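Local structure of putative methylthioribose-1-phosphate isomerase (1T5O) at residues G140-E145 / V175-E180. The protein probably catalyses the interconversion of methylthioribose-1-phosphate and methylthioribulose-1-phosphate, an isomerisation that belongs to methionine biosynthesis. Numbering follows the deposited sequence.
Sequences GAELLE and VEQGKE
Lys179 NZ is gripped by three oxygens, two of them from the backbone across the contact. The shortest bond runs from Lys179 NZ to Leu144 O, 2.8 Å, and is tilted 19° from the plane of that carbonyl. Lys179 NZ also bonds Ala141 O at 2.9 Å, from above the carbonyl plane. Leu144 N meets the same oxygen from the opposite face and closes the type I turn from Ala141 to Leu144. The third oxygen is Gln177 OE1, 3.2 Å from Lys179 NZ. Beyond CG the lysine chain is fully extended (chi2 167°), which carries the ammonium across to the turn, and CD and CE run alongside Leu144 O. The Gln177 amide faces the other segment with both its ends: OE1 lies against the Ala141 CB methyl at 3.3 Å, and NE2 makes a weak bond to Glu142 OE2. That carboxylate and the amide are turned 78° apart. With an alanine at Lys179, both carbonyl oxygens would probably lose this donor, and the Gln177 amide is likely to turn more freely. Glu145 OE1 forms a salt bridge with Lys228. The Leu144 side chain packs on Val170 and Ala174 of helix 167-176. A Schellman motif at Gly178, with positive phi, ends that helix. The contact thus joins two helix-to-strand turns, leading to the neighbouring parallel strands 149-152 and 182-186 of the Rossmann-like domain.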
loop_
_atom_site.group_PDB
_atom_site.type_symbol
_atom_site.label_atom_id
_atom_site.label_comp_id
_atom_site.label_asym_id
_atom_site.label_seq_id
_atom_site.Cartn_x
_atom_site.Cartn_y
_atom_site.Cartn_z
ATOM N N GLY A 140 -0.344 22.851 18.215
ATOM C CA GLY A 140 -0.756 21.464 18.056
ATOM C C GLY A 140 -0.423 20.579 19.238
ATOM O O GLY A 140 -1.196 19.667 19.558
ATOM N N ALA A 141 0.723 20.824 19.888
ATOM C CA ALA A 141 1.139 20.019 21.037
ATOM C C ALA A 141 0.078 19.975 22.132
ATOM O O ALA A 141 0.006 19.017 22.897
ATOM C CB ALA A 141 2.495 20.557 21.621
ATOM N N GLU A 142 -0.718 21.028 22.236
ATOM C CA GLU A 142 -1.784 21.085 23.223
ATOM C C GLU A 142 -2.847 20.004 22.979
ATOM O O GLU A 142 -3.661 19.720 23.875
ATOM C CB GLU A 142 -2.455 22.475 23.215
ATOM C CG GLU A 142 -1.569 23.606 23.790
ATOM C CD GLU A 142 -0.987 23.238 25.156
ATOM O OE1 GLU A 142 -1.773 23.120 26.120
ATOM O OE2 GLU A 142 0.248 23.039 25.261
ATOM N N LEU A 143 -2.846 19.415 21.776
ATOM C CA LEU A 143 -3.804 18.346 21.414
ATOM C C LEU A 143 -3.226 16.955 21.675
ATOM O O LEU A 143 -3.860 15.933 21.429
ATOM C CB LEU A 143 -4.170 18.436 19.927
ATOM C CG LEU A 143 -4.723 19.782 19.494
ATOM C CD1 LEU A 143 -4.869 19.795 17.968
ATOM C CD2 LEU A 143 -6.027 20.055 20.180
ATOM N N LEU A 144 -2.002 16.921 22.157
ATOM C CA LEU A 144 -1.358 15.659 22.415
ATOM C C LEU A 144 -1.168 15.497 23.927
ATOM O O LEU A 144 -0.838 16.462 24.632
ATOM C CB LEU A 144 -0.012 15.650 21.681
ATOM C CG LEU A 144 0.194 14.735 20.466
ATOM C CD1 LEU A 144 -1.095 14.436 19.754
ATOM C CD2 LEU A 144 1.247 15.354 19.556
ATOM N N GLU A 145 -1.374 14.275 24.406
ATOM C CA GLU A 145 -1.225 13.947 25.815
ATOM C C GLU A 145 -0.095 12.930 26.020
ATOM O O GLU A 145 0.289 12.170 25.113
ATOM C CB GLU A 145 -2.550 13.400 26.373
ATOM C CG GLU A 145 -3.681 14.466 26.539
ATOM C CD GLU A 145 -4.320 14.927 25.209
ATOM O OE1 GLU A 145 -4.797 14.063 24.463
ATOM O OE2 GLU A 145 -4.357 16.147 24.907
ATOM N N VAL A 175 6.973 16.267 22.339
ATOM C CA VAL A 175 8.090 15.521 22.914
ATOM C C VAL A 175 8.955 16.502 23.722
ATOM O O VAL A 175 9.401 16.182 24.818
ATOM C CB VAL A 175 8.920 14.826 21.796
ATOM C CG1 VAL A 175 10.263 14.302 22.337
ATOM C CG2 VAL A 175 8.112 13.658 21.227
ATOM N N GLU A 176 9.162 17.701 23.179
ATOM C CA GLU A 176 9.936 18.736 23.845
ATOM C C GLU A 176 9.316 19.098 25.206
ATOM O O GLU A 176 10.036 19.443 26.149
ATOM C CB GLU A 176 10.005 19.966 22.945
ATOM C CG GLU A 176 10.838 21.103 23.479
ATOM C CD GLU A 176 11.161 22.130 22.407
ATOM O OE1 GLU A 176 10.235 22.608 21.722
ATOM O OE2 GLU A 176 12.349 22.462 22.248
ATOM N N GLN A 177 7.994 19.018 25.315
ATOM C CA GLN A 177 7.319 19.317 26.575
ATOM C C GLN A 177 7.467 18.172 27.579
ATOM O O GLN A 177 6.959 18.260 28.693
ATOM C CB GLN A 177 5.819 19.554 26.356
ATOM C CG GLN A 177 5.483 20.727 25.492
ATOM C CD GLN A 177 3.991 20.821 25.239
ATOM O OE1 GLN A 177 3.373 19.884 24.708
ATOM N NE2 GLN A 177 3.399 21.945 25.616
ATOM N N GLY A 178 8.125 17.091 27.176
ATOM C CA GLY A 178 8.315 15.965 28.069
ATOM C C GLY A 178 7.191 14.939 28.000
ATOM O O GLY A 178 7.105 14.035 28.843
ATOM N N LYS A 179 6.311 15.082 27.007
ATOM C CA LYS A 179 5.216 14.127 26.839
ATOM C C LYS A 179 5.798 12.956 26.087
ATOM O O LYS A 179 6.534 13.153 25.141
ATOM C CB LYS A 179 4.076 14.735 26.003
ATOM C CG LYS A 179 3.315 15.829 26.716
ATOM C CD LYS A 179 2.406 16.636 25.773
ATOM C CE LYS A 179 1.527 17.588 26.577
ATOM N NZ LYS A 179 0.705 18.478 25.695
ATOM N N GLU A 180 5.489 11.738 26.506
ATOM C CA GLU A 180 5.997 10.583 25.797
ATOM C C GLU A 180 5.024 10.387 24.631
ATOM O O GLU A 180 3.822 10.212 24.838
ATOM C CB GLU A 180 6.025 9.359 26.726
ATOM C CG GLU A 180 5.025 8.245 26.429
ATOM C CD GLU A 180 5.622 7.090 25.637
ATOM O OE1 GLU A 180 6.727 6.626 25.985
ATOM O OE2 GLU A 180 4.978 6.629 24.670
#